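Local atomic coordinates of putative carboxynorspermidine decarboxylase protein (Sinorhizobium meliloti, PDB entry 3MT1), a protein that probably catalyses the pyridoxal 5'-phosphate-dependent decarboxylation of carboxynorspermidine and carboxyspermidine, yielding norspermidine and spermidine. Residues A115-Q123 against L141-V149. Numbering follows the deposited sequence.
Sequences ARGLRLNPQ and LGEWDVPKV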
ATOM      1  N   ALA B 115     -27.199 -17.353  11.124  1.00 43.90           N
ATOM      2  CA  ALA B 115     -27.887 -16.095  11.437  1.00 44.50           C
ATOM      3  C   ALA B 115     -27.539 -14.998  10.408  1.00 44.40           C
ATOM      4  O   ALA B 115     -26.372 -14.807  10.081  1.00 43.91           O
ATOM      5  CB  ALA B 115     -27.532 -15.630  12.864  1.00 43.40           C
ATOM      6  N   ARG B 116     -28.550 -14.298   9.897  1.00 44.89           N
ATOM      7  CA  ARG B 116     -28.339 -13.300   8.878  1.00 44.77           C
ATOM      8  C   ARG B 116     -28.650 -11.933   9.451  1.00 44.67           C
ATOM      9  O   ARG B 116     -29.575 -11.778  10.265  1.00 45.69           O
ATOM     10  CB  ARG B 116     -29.196 -13.606   7.639  1.00 46.87           C
ATOM     11  CG  ARG B 116     -28.767 -14.905   6.890  1.00 48.09           C
ATOM     12  CD  ARG B 116     -29.826 -15.453   5.921  1.00 51.00           C
ATOM     13  NE  ARG B 116     -31.165 -15.520   6.519  1.00 55.62           N
ATOM     14  CZ  ARG B 116     -31.598 -16.474   7.343  1.00 57.04           C
ATOM     15  NH1 ARG B 116     -30.815 -17.491   7.709  1.00 59.34           N
ATOM     16  NH2 ARG B 116     -32.828 -16.408   7.815  1.00 57.75           N
ATOM     17  N   GLY B 117     -27.859 -10.950   9.032  1.00 43.69           N
ATOM     18  CA  GLY B 117     -27.984  -9.570   9.481  1.00 43.41           C
ATOM     19  C   GLY B 117     -27.989  -8.608   8.319  1.00 44.47           C
ATOM     20  O   GLY B 117     -27.706  -8.977   7.180  1.00 44.80           O
ATOM     21  N   LEU B 118     -28.333  -7.357   8.592  1.00 45.81           N
ATOM     22  CA  LEU B 118     -28.424  -6.354   7.547  1.00 46.46           C
ATOM     23  C   LEU B 118     -27.777  -5.105   8.103  1.00 46.45           C
ATOM     24  O   LEU B 118     -27.991  -4.769   9.257  1.00 46.84           O
ATOM     25  CB  LEU B 118     -29.903  -6.105   7.185  1.00 48.23           C
ATOM     26  CG  LEU B 118     -30.214  -5.101   6.059  1.00 49.58           C
ATOM     27  CD1 LEU B 118     -30.087  -5.747   4.674  1.00 50.46           C
ATOM     28  CD2 LEU B 118     -31.590  -4.461   6.206  1.00 50.21           C
ATOM     29  N   ARG B 119     -26.974  -4.422   7.300  1.00 46.88           N
ATOM     30  CA  ARG B 119     -26.413  -3.152   7.747  1.00 47.71           C
ATOM     31  C   ARG B 119     -27.409  -2.013   7.620  1.00 50.23           C
ATOM     32  O   ARG B 119     -28.090  -1.861   6.602  1.00 52.01           O
ATOM     33  CB  ARG B 119     -25.165  -2.792   6.961  1.00 47.09           C
ATOM     34  CG  ARG B 119     -24.422  -1.647   7.582  1.00 47.82           C
ATOM     35  CD  ARG B 119     -23.228  -1.256   6.787  1.00 50.85           C
ATOM     36  NE  ARG B 119     -22.489  -0.195   7.465  1.00 55.14           N
ATOM     37  CZ  ARG B 119     -21.233   0.137   7.192  1.00 55.85           C
ATOM     38  NH1 ARG B 119     -20.556  -0.524   6.247  1.00 56.52           N
ATOM     39  NH2 ARG B 119     -20.651   1.119   7.872  1.00 55.32           N
ATOM     40  N   LEU B 120     -27.475  -1.196   8.658  1.00 51.07           N
ATOM     41  CA  LEU B 120     -28.355  -0.053   8.662  1.00 53.29           C
ATOM     42  C   LEU B 120     -27.519   1.200   8.694  1.00 54.26           C
ATOM     43  O   LEU B 120     -26.518   1.274   9.397  1.00 52.34           O
ATOM     44  CB  LEU B 120     -29.272  -0.117   9.877  1.00 54.18           C
ATOM     45  CG  LEU B 120     -30.712  -0.650   9.821  1.00 54.77           C
ATOM     46  CD1 LEU B 120     -30.955  -1.759   8.822  1.00 53.22           C
ATOM     47  CD2 LEU B 120     -31.099  -1.090  11.234  1.00 54.42           C
ATOM     48  N   ASN B 121     -27.925   2.176   7.893  1.00 57.86           N
ATOM     49  CA  ASN B 121     -27.199   3.426   7.745  1.00 59.96           C
ATOM     50  C   ASN B 121     -27.945   4.480   8.533  1.00 63.20           C
ATOM     51  O   ASN B 121     -29.081   4.820   8.184  1.00 65.91           O
ATOM     52  CB  ASN B 121     -27.131   3.805   6.266  1.00 60.57           C
ATOM     53  CG  ASN B 121     -26.283   5.054   5.996  1.00 61.40           C
ATOM     54  OD1 ASN B 121     -25.848   5.762   6.910  1.00 60.27           O
ATOM     55  ND2 ASN B 121     -26.065   5.334   4.712  1.00 61.41           N
ATOM     56  N   PRO B 122     -27.341   4.976   9.629  1.00 64.05           N
ATOM     57  CA  PRO B 122     -28.025   6.050  10.340  1.00 66.94           C
ATOM     58  C   PRO B 122     -28.030   7.401   9.585  1.00 70.32           C
ATOM     59  O   PRO B 122     -29.043   8.120   9.655  1.00 73.66           O
ATOM     60  CB  PRO B 122     -27.259   6.137  11.663  1.00 66.09           C
ATOM     61  CG  PRO B 122     -26.623   4.796  11.825  1.00 62.09           C
ATOM     62  CD  PRO B 122     -26.244   4.405  10.433  1.00 62.02           C
ATOM     63  N   GLN B 123     -26.961   7.726   8.848  1.00 70.06           N
ATOM     64  CA  GLN B 123     -26.843   9.040   8.192  1.00 72.47           C
ATOM     65  C   GLN B 123     -28.125   9.518   7.494  1.00 75.42           C
ATOM     66  O   GLN B 123     -28.275   9.405   6.275  1.00 76.27           O
ATOM     67  CB  GLN B 123     -25.650   9.067   7.231  1.00 71.93           C
ATOM     68  N   LEU B 141     -23.669   2.593   2.126  1.00 66.93           N
ATOM     69  CA  LEU B 141     -23.381   1.573   3.136  1.00 64.93           C
ATOM     70  C   LEU B 141     -24.562   1.427   4.079  1.00 65.24           C
ATOM     71  O   LEU B 141     -24.784   2.284   4.927  1.00 66.03           O
ATOM     72  CB  LEU B 141     -22.145   1.938   3.949  1.00 63.46           C
ATOM     73  CG  LEU B 141     -20.827   2.208   3.226  1.00 63.35           C
ATOM     74  CD1 LEU B 141     -19.768   2.586   4.246  1.00 61.60           C
ATOM     75  CD2 LEU B 141     -20.377   1.006   2.389  1.00 61.88           C
ATOM     76  N   GLY B 142     -25.316   0.345   3.927  1.00 64.99           N
ATOM     77  CA  GLY B 142     -26.473   0.089   4.777  1.00 65.72           C
ATOM     78  C   GLY B 142     -27.774   0.677   4.254  1.00 68.03           C
ATOM     79  O   GLY B 142     -27.777   1.632   3.479  1.00 69.24           O
ATOM     80  N   GLU B 143     -28.885   0.090   4.675  1.00 68.65           N
ATOM     81  CA  GLU B 143     -30.201   0.597   4.295  1.00 71.59           C
ATOM     82  C   GLU B 143     -30.674   1.619   5.329  1.00 72.64           C
ATOM     83  O   GLU B 143     -30.377   1.480   6.509  1.00 71.46           O
ATOM     84  CB  GLU B 143     -31.206  -0.551   4.155  1.00 71.89           C
ATOM     85  CG  GLU B 143     -30.814  -1.635   3.129  1.00 71.98           C
ATOM     86  CD  GLU B 143     -31.049  -1.225   1.669  1.00 74.77           C
ATOM     87  OE1 GLU B 143     -31.722  -0.202   1.420  1.00 78.02           O
ATOM     88  OE2 GLU B 143     -30.568  -1.941   0.763  1.00 73.93           O
ATOM     89  N   TRP B 144     -31.387   2.652   4.885  1.00 75.26           N
ATOM     90  CA  TRP B 144     -31.881   3.682   5.788  1.00 76.87           C
ATOM     91  C   TRP B 144     -33.393   3.671   5.832  1.00 79.11           C
ATOM     92  O   TRP B 144     -33.987   4.165   6.789  1.00 80.23           O
ATOM     93  CB  TRP B 144     -31.401   5.075   5.352  1.00 78.71           C
ATOM     94  CG  TRP B 144     -32.071   5.579   4.102  1.00 82.30           C
ATOM     95  CD1 TRP B 144     -33.261   6.251   4.017  1.00 85.95           C
ATOM     96  CD2 TRP B 144     -31.596   5.435   2.765  1.00 83.77           C
ATOM     97  NE1 TRP B 144     -33.556   6.534   2.704  1.00 88.53           N
ATOM     98  CE2 TRP B 144     -32.552   6.045   1.914  1.00 87.54           C
ATOM     99  CE3 TRP B 144     -30.457   4.846   2.197  1.00 83.35           C
ATOM    100  CZ2 TRP B 144     -32.398   6.092   0.522  1.00 90.37           C
ATOM    101  CZ3 TRP B 144     -30.297   4.893   0.807  1.00 85.74           C
ATOM    102  CH2 TRP B 144     -31.266   5.514  -0.013  1.00 89.30           C
ATOM    103  N   ASP B 145     -34.011   3.128   4.785  1.00 80.24           N
ATOM    104  CA  ASP B 145     -35.467   3.233   4.594  1.00 83.00           C
ATOM    105  C   ASP B 145     -36.233   2.101   5.281  1.00 82.19           C
ATOM    106  O   ASP B 145     -36.273   0.964   4.791  1.00 81.16           O
ATOM    107  CB  ASP B 145     -35.802   3.315   3.102  1.00 84.86           C
ATOM    108  CG  ASP B 145     -37.229   3.769   2.838  1.00 89.62           C
ATOM    109  OD1 ASP B 145     -38.130   3.477   3.653  1.00 91.25           O
ATOM    110  OD2 ASP B 145     -37.456   4.412   1.790  1.00 93.02           O
ATOM    111  N   VAL B 146     -36.838   2.449   6.418  1.00 82.77           N
ATOM    112  CA  VAL B 146     -37.527   1.508   7.315  1.00 82.22           C
ATOM    113  C   VAL B 146     -38.547   0.605   6.599  1.00 83.47           C
ATOM    114  O   VAL B 146     -38.489  -0.611   6.764  1.00 82.19           O
ATOM    115  CB  VAL B 146     -38.193   2.257   8.531  1.00 83.80           C
ATOM    116  CG1 VAL B 146     -39.241   1.389   9.251  1.00 83.67           C
ATOM    117  CG2 VAL B 146     -37.127   2.759   9.504  1.00 81.84           C
ATOM    118  N   PRO B 147     -39.481   1.193   5.813  1.00 86.00           N
ATOM    119  CA  PRO B 147     -40.467   0.403   5.064  1.00 87.12           C
ATOM    120  C   PRO B 147     -39.902  -0.716   4.178  1.00 84.92           C
ATOM    121  O   PRO B 147     -40.461  -1.817   4.169  1.00 84.80           O
ATOM    122  CB  PRO B 147     -41.166   1.459   4.202  1.00 90.45           C
ATOM    123  CG  PRO B 147     -41.127   2.686   5.037  1.00 91.36           C
ATOM    124  CD  PRO B 147     -39.807   2.636   5.764  1.00 88.55           C
ATOM    125  N   LYS B 148     -38.829  -0.436   3.432  1.00 83.15           N
ATOM    126  CA  LYS B 148     -38.186  -1.455   2.589  1.00 81.08           C
ATOM    127  C   LYS B 148     -37.552  -2.528   3.451  1.00 77.63           C
ATOM    128  O   LYS B 148     -37.586  -3.707   3.110  1.00 77.03           O
ATOM    129  CB  LYS B 148     -37.117  -0.858   1.663  1.00 80.55           C
ATOM    130  CG  LYS B 148     -37.644  -0.254   0.379  1.00 83.76           C
ATOM    131  CD  LYS B 148     -37.553   1.269   0.397  1.00 85.97           C
ATOM    132  CE  LYS B 148     -36.252   1.783  -0.223  1.00 84.30           C
ATOM    133  NZ  LYS B 148     -36.334   1.789  -1.710  1.00 85.59           N
ATOM    134  N   VAL B 149     -36.964  -2.111   4.565  1.00 75.57           N
ATOM    135  CA  VAL B 149     -36.398  -3.057   5.520  1.00 73.09           C
ATOM    136  C   VAL B 149     -37.505  -4.044   5.937  1.00 74.40           C
ATOM    137  O   VAL B 149     -37.386  -5.262   5.749  1.00 73.28           O
ATOM    138  CB  VAL B 149     -35.808  -2.327   6.762  1.00 71.68           C
ATOM    139  CG1 VAL B 149     -35.393  -3.321   7.841  1.00 69.06           C
ATOM    140  CG2 VAL B 149     -34.652  -1.419   6.369  1.00 69.92           C
TER
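Glu143 grips the backbone on both sides of Leu120: its N donates to Arg119 O (2.9 Å, N-H...O 157°), and its O accepts from Asn121 N (2.9 Å, 170°). One residue bonded to the two neighbours of another is the pattern of a parallel bridge, here a single one. Gly142, with a positive phi of 90°, brings CA to 3.1 Å from Arg119 O, so the two backbones meet directly here.

Arg119 and Leu141 run side by side in the same direction. The arginine chain is extended from CG to NE, which carries the guanidinium along Leu141 until Leu141 CB lies over one of its faces, 3.7 Å from Arg119 NH1; Tyr77 OH binds that same nitrogen. Asn121 sets CB 3.1 Å from Leu141 O. Where Leu118 faces helix 146-150, its CD2 meets Val149 CG1 at 4.3 Å, while Glu143 bends at chi2 and its OE2 accepts from Ile101 N.

In the TIM-type barrel, strand 115-119 lies between strands 95-98 and 158-160. The bridge joins the C-terminal end of this strand to the loop that leads into helix 146-150. Leu141 also packs on Cys295 of the second subunit, whereas Leu120, Val146 and Val149 rest on helix 170-190.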